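Local coordinates for protein ectonucleoside triphosphate diphosphohydrolase 4 (Homo sapiens, PDB 6WG5) that belongs to the GDA1/CD39 family of nucleoside phosphatases, whose fold is related to that of actin and its ATPase relatives, at residues N37-S50 and K121-G134. Numbering follows the deposited sequence.
Sequences NPNVNYGIVVDCGS and KHKETPLYILCTAG
Strands 40-48 and 127-131 run parallel, their axes 4.6 Å apart at closest approach and inclined by 16°, with Ile44-Cys48 paired to Leu127-Cys131. Backbone hydrogen bonds link the segments from Ile44 N to Pro126 O (3.0 Å) as far as Thr132 N to Cys48 O; between them Val46 donates to Tyr128 O and accepts from Leu130 N. Before this regular pairing starts, water takes over, one molecule joining Tyr42 O to Glu124 O and another joining Tyr42 N to Thr125 OG1. Further back, Lys121 reaches over to the turn at Asn37-Val40. Bends at chi2 (-87°) and chi4 (57°) carry NZ to two carbonyls, Pro38 O and Val40 O, each 2.9 Å away; NZ lies in the plane of the Val40 carbonyl but well above that of Pro38. The aliphatic part of this lysine crosses Tyr42 at about a right angle, Lys121 CG lying 4.1 Å from Tyr42 CE1. Ile44, Val46, Cys48, Leu127, Ile129 and Cys131 share one face of the sheet. There Leu127 CD1 packs 3.5 Å from Ile44 CG2, Val46 and Ile129 lie alongside each other, and Cys48 SG meets Ile129 CG2 at 3.7 Å. The two cysteines touch through Cys48 CB and Cys131 SG, 3.6 Å apart. Helix 107-116 covers part of this face, with Ala113 against Ile44 and Leu110 against Leu127. Val45, Asp47, Tyr128 and Leu130 occupy the opposite face, where helix 479-487 packs on Val45, Asp47 and Tyr128, and Asp47 OD2 forms a salt bridge with Arg54. Strand 40-48 is flanked on its other edge by antiparallel strand 53-61, while strand 127-131 pairs in parallel with 167-169, placing both within a mixed sheet consistent with the actin-like fold.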
loop_
_atom_site.group_PDB
_atom_site.type_symbol
_atom_site.label_atom_id
_atom_site.label_comp_id
_atom_site.label_asym_id
_atom_site.label_seq_id
_atom_site.Cartn_x
_atom_site.Cartn_y
_atom_site.Cartn_z
ATOM N N ASN A 37 11.918 15.535 -27.702
ATOM C CA ASN A 37 11.705 14.307 -28.454
ATOM C C ASN A 37 10.220 14.143 -28.751
ATOM O O ASN A 37 9.430 13.983 -27.810
ATOM C CB ASN A 37 12.213 13.107 -27.674
ATOM C CG ASN A 37 12.162 11.823 -28.480
ATOM O OD1 ASN A 37 11.488 11.744 -29.508
ATOM N ND2 ASN A 37 12.874 10.803 -28.011
ATOM N N PRO A 38 9.794 14.165 -30.018
ATOM C CA PRO A 38 8.357 14.043 -30.311
ATOM C C PRO A 38 7.803 12.644 -30.101
ATOM O O PRO A 38 6.578 12.473 -30.149
ATOM C CB PRO A 38 8.266 14.455 -31.784
ATOM C CG PRO A 38 9.589 14.080 -32.349
ATOM C CD PRO A 38 10.593 14.301 -31.250
ATOM N N ASN A 39 8.651 11.644 -29.873
ATOM C CA ASN A 39 8.203 10.273 -29.683
ATOM C C ASN A 39 7.962 9.926 -28.219
ATOM O O ASN A 39 7.709 8.757 -27.907
ATOM C CB ASN A 39 9.220 9.305 -30.294
ATOM C CG ASN A 39 9.206 9.332 -31.813
ATOM O OD1 ASN A 39 8.150 9.459 -32.433
ATOM N ND2 ASN A 39 10.382 9.222 -32.418
ATOM N N VAL A 40 8.033 10.905 -27.320
ATOM C CA VAL A 40 7.705 10.714 -25.911
ATOM C C VAL A 40 6.283 11.198 -25.679
ATOM O O VAL A 40 5.886 12.260 -26.176
ATOM C CB VAL A 40 8.698 11.457 -24.996
ATOM C CG1 VAL A 40 8.285 11.325 -23.534
ATOM C CG2 VAL A 40 10.108 10.925 -25.195
ATOM N N ASN A 41 5.513 10.420 -24.925
ATOM C CA ASN A 41 4.157 10.781 -24.547
ATOM C C ASN A 41 4.081 10.911 -23.033
ATOM O O ASN A 41 4.925 10.384 -22.304
ATOM C CB ASN A 41 3.151 9.742 -25.051
ATOM C CG ASN A 41 3.296 9.471 -26.535
ATOM O OD1 ASN A 41 3.717 8.387 -26.939
ATOM N ND2 ASN A 41 2.956 10.462 -27.355
ATOM N N TYR A 42 3.060 11.623 -22.561
ATOM C CA TYR A 42 2.980 12.019 -21.164
ATOM C C TYR A 42 1.613 11.676 -20.588
ATOM O O TYR A 42 0.619 11.546 -21.307
ATOM C CB TYR A 42 3.255 13.523 -21.004
ATOM C CG TYR A 42 4.573 13.957 -21.607
ATOM C CD1 TYR A 42 4.689 14.197 -22.971
ATOM C CD2 TYR A 42 5.703 14.121 -20.815
ATOM C CE1 TYR A 42 5.891 14.586 -23.530
ATOM C CE2 TYR A 42 6.911 14.512 -21.365
ATOM C CZ TYR A 42 6.999 14.743 -22.724
ATOM O OH TYR A 42 8.196 15.133 -23.280
ATOM N N GLY A 43 1.586 11.526 -19.271
ATOM C CA GLY A 43 0.346 11.304 -18.547
ATOM C C GLY A 43 0.468 11.889 -17.160
ATOM O O GLY A 43 1.560 11.939 -16.586
ATOM N N ILE A 44 -0.660 12.344 -16.619
ATOM C CA ILE A 44 -0.683 13.079 -15.360
ATOM C C ILE A 44 -1.693 12.429 -14.427
ATOM O O ILE A 44 -2.828 12.150 -14.830
ATOM C CB ILE A 44 -1.027 14.566 -15.577
ATOM C CG1 ILE A 44 -0.014 15.216 -16.524
ATOM C CG2 ILE A 44 -1.030 15.311 -14.250
ATOM C CD1 ILE A 44 -0.566 16.396 -17.291
ATOM N N VAL A 45 -1.282 12.196 -13.181
ATOM C CA VAL A 45 -2.138 11.620 -12.152
ATOM C C VAL A 45 -2.071 12.514 -10.923
ATOM O O VAL A 45 -0.980 12.919 -10.504
ATOM C CB VAL A 45 -1.715 10.184 -11.790
ATOM C CG1 VAL A 45 -2.693 9.572 -10.793
ATOM C CG2 VAL A 45 -1.615 9.325 -13.040
ATOM N N VAL A 46 -3.231 12.820 -10.349
ATOM C CA VAL A 46 -3.328 13.590 -9.113
ATOM C C VAL A 46 -3.838 12.660 -8.020
ATOM O O VAL A 46 -4.927 12.085 -8.141
ATOM C CB VAL A 46 -4.244 14.813 -9.272
ATOM C CG1 VAL A 46 -4.483 15.492 -7.926
ATOM C CG2 VAL A 46 -3.639 15.802 -10.252
ATOM N N ASP A 47 -3.053 12.517 -6.957
ATOM C CA ASP A 47 -3.468 11.783 -5.766
ATOM C C ASP A 47 -4.099 12.773 -4.792
ATOM O O ASP A 47 -3.397 13.592 -4.191
ATOM C CB ASP A 47 -2.276 11.068 -5.135
ATOM C CG ASP A 47 -2.571 10.556 -3.736
ATOM O OD1 ASP A 47 -3.759 10.364 -3.397
ATOM O OD2 ASP A 47 -1.606 10.342 -2.970
ATOM N N CYS A 48 -5.420 12.699 -4.638
ATOM C CA CYS A 48 -6.161 13.586 -3.739
ATOM C C CYS A 48 -6.402 12.846 -2.427
ATOM O O CYS A 48 -7.420 12.177 -2.245
ATOM C CB CYS A 48 -7.469 14.038 -4.377
ATOM S SG CYS A 48 -7.275 15.322 -5.634
ATOM N N GLY A 49 -5.451 12.977 -1.500
ATOM C CA GLY A 49 -5.556 12.343 -0.204
ATOM C C GLY A 49 -6.237 13.233 0.822
ATOM O O GLY A 49 -6.709 14.330 0.530
ATOM N N SER A 50 -6.281 12.731 2.058
ATOM C CA SER A 50 -6.903 13.484 3.142
ATOM C C SER A 50 -6.042 14.673 3.547
ATOM O O SER A 50 -6.530 15.806 3.636
ATOM C CB SER A 50 -7.150 12.570 4.343
ATOM O OG SER A 50 -8.004 11.492 4.002
ATOM N N LYS A 121 1.926 18.701 -26.626
ATOM C CA LYS A 121 1.457 17.388 -26.203
ATOM C C LYS A 121 0.295 17.446 -25.218
ATOM O O LYS A 121 -0.259 16.394 -24.880
ATOM C CB LYS A 121 2.614 16.599 -25.576
ATOM C CG LYS A 121 3.618 16.067 -26.587
ATOM C CD LYS A 121 3.189 14.714 -27.133
ATOM C CE LYS A 121 3.961 14.341 -28.386
ATOM N NZ LYS A 121 5.433 14.336 -28.172
ATOM N N HIS A 122 -0.087 18.639 -24.752
ATOM C CA HIS A 122 -1.192 18.747 -23.802
ATOM C C HIS A 122 -2.456 18.097 -24.353
ATOM O O HIS A 122 -3.141 17.349 -23.647
ATOM C CB HIS A 122 -1.453 20.217 -23.465
ATOM C CG HIS A 122 -0.358 20.859 -22.670
ATOM N ND1 HIS A 122 -0.493 22.101 -22.087
ATOM C CD2 HIS A 122 0.889 20.431 -22.360
ATOM C CE1 HIS A 122 0.623 22.410 -21.453
ATOM N NE2 HIS A 122 1.478 21.415 -21.604
ATOM N N LYS A 123 -2.781 18.376 -25.617
ATOM C CA LYS A 123 -4.007 17.840 -26.202
ATOM C C LYS A 123 -4.022 16.316 -26.179
ATOM O O LYS A 123 -5.097 15.710 -26.110
ATOM C CB LYS A 123 -4.174 18.353 -27.633
ATOM C CG LYS A 123 -3.041 17.967 -28.578
ATOM C CD LYS A 123 -3.315 18.442 -30.001
ATOM C CE LYS A 123 -2.979 19.915 -30.185
ATOM N NZ LYS A 123 -1.630 20.112 -30.792
ATOM N N GLU A 124 -2.851 15.685 -26.228
ATOM C CA GLU A 124 -2.740 14.232 -26.246
ATOM C C GLU A 124 -2.355 13.650 -24.891
ATOM O O GLU A 124 -2.117 12.442 -24.795
ATOM C CB GLU A 124 -1.721 13.802 -27.302
ATOM C CG GLU A 124 -2.260 13.828 -28.718
ATOM C CD GLU A 124 -1.178 13.602 -29.754
ATOM O OE1 GLU A 124 -0.018 13.361 -29.359
ATOM O OE2 GLU A 124 -1.490 13.665 -30.964
ATOM N N THR A 125 -2.294 14.475 -23.846
ATOM C CA THR A 125 -1.868 14.021 -22.531
ATOM C C THR A 125 -3.080 13.843 -21.632
ATOM O O THR A 125 -3.796 14.826 -21.385
ATOM C CB THR A 125 -0.898 15.024 -21.915
ATOM O OG1 THR A 125 0.292 15.085 -22.713
ATOM C CG2 THR A 125 -0.530 14.628 -20.487
ATOM N N PRO A 126 -3.353 12.647 -21.120
ATOM C CA PRO A 126 -4.490 12.481 -20.210
ATOM C C PRO A 126 -4.187 12.978 -18.807
ATOM O O PRO A 126 -3.054 12.920 -18.326
ATOM C CB PRO A 126 -4.727 10.965 -20.217
ATOM C CG PRO A 126 -3.385 10.391 -20.489
ATOM C CD PRO A 126 -2.711 11.355 -21.429
ATOM N N LEU A 127 -5.234 13.474 -18.152
ATOM C CA LEU A 127 -5.177 13.897 -16.760
ATOM C C LEU A 127 -6.152 13.050 -15.955
ATOM O O LEU A 127 -7.331 12.956 -16.306
ATOM C CB LEU A 127 -5.519 15.384 -16.621
ATOM C CG LEU A 127 -5.780 15.919 -15.209
ATOM C CD1 LEU A 127 -4.525 15.864 -14.350
ATOM C CD2 LEU A 127 -6.323 17.337 -15.279
ATOM N N TYR A 128 -5.657 12.433 -14.885
ATOM C CA TYR A 128 -6.477 11.626 -13.992
ATOM C C TYR A 128 -6.387 12.194 -12.583
ATOM O O TYR A 128 -5.286 12.397 -12.060
ATOM C CB TYR A 128 -6.035 10.160 -14.005
ATOM C CG TYR A 128 -6.151 9.501 -15.361
ATOM C CD1 TYR A 128 -7.388 9.112 -15.860
ATOM C CD2 TYR A 128 -5.026 9.265 -16.142
ATOM C CE1 TYR A 128 -7.503 8.511 -17.100
ATOM C CE2 TYR A 128 -5.131 8.663 -17.384
ATOM C CZ TYR A 128 -6.373 8.287 -17.858
ATOM O OH TYR A 128 -6.491 7.687 -19.093
ATOM N N ILE A 129 -7.542 12.459 -11.981
ATOM C CA ILE A 129 -7.631 12.955 -10.612
ATOM C C ILE A 129 -8.368 11.896 -9.804
ATOM O O ILE A 129 -9.579 11.706 -9.975
ATOM C CB ILE A 129 -8.343 14.313 -10.533
ATOM C CG1 ILE A 129 -7.569 15.354 -11.349
ATOM C CG2 ILE A 129 -8.481 14.758 -9.077
ATOM C CD1 ILE A 129 -8.232 16.715 -11.416
ATOM N N LEU A 130 -7.642 11.211 -8.925
ATOM C CA LEU A 130 -8.172 10.085 -8.167
ATOM C C LEU A 130 -8.071 10.402 -6.682
ATOM O O LEU A 130 -6.972 10.633 -6.165
ATOM C CB LEU A 130 -7.408 8.805 -8.509
ATOM C CG LEU A 130 -7.248 8.549 -10.010
ATOM C CD1 LEU A 130 -6.366 7.337 -10.256
ATOM C CD2 LEU A 130 -8.604 8.374 -10.681
ATOM N N CYS A 131 -9.214 10.410 -6.001
ATOM C CA CYS A 131 -9.301 10.789 -4.598
ATOM C C CYS A 131 -9.490 9.549 -3.736
ATOM O O CYS A 131 -10.169 8.600 -4.141
ATOM C CB CYS A 131 -10.458 11.764 -4.372
ATOM S SG CYS A 131 -10.631 13.009 -5.672
ATOM N N THR A 132 -8.899 9.568 -2.541
ATOM C CA THR A 132 -8.899 8.395 -1.675
ATOM C C THR A 132 -9.783 8.599 -0.446
ATOM O O THR A 132 -10.993 8.806 -0.579
ATOM C CB THR A 132 -7.465 8.046 -1.265
ATOM O OG1 THR A 132 -6.832 9.197 -0.693
ATOM C CG2 THR A 132 -6.667 7.573 -2.471
ATOM N N ALA A 133 -9.195 8.548 0.754
ATOM C CA ALA A 133 -9.996 8.460 1.971
ATOM C C ALA A 133 -10.690 9.776 2.302
ATOM O O ALA A 133 -11.778 9.768 2.890
ATOM C CB ALA A 133 -9.117 8.023 3.142
ATOM N N GLY A 134 -10.083 10.910 1.946
ATOM C CA GLY A 134 -10.685 12.189 2.281
ATOM C C GLY A 134 -12.075 12.354 1.699
ATOM O O GLY A 134 -12.978 12.877 2.357
HETATM O O HOH W 1 -0.301 10.462 -23.818
HETATM O O HOH W 2 1.642 12.949 -24.625
HETATM O O HOH W 3 -3.668 8.191 -0.833
#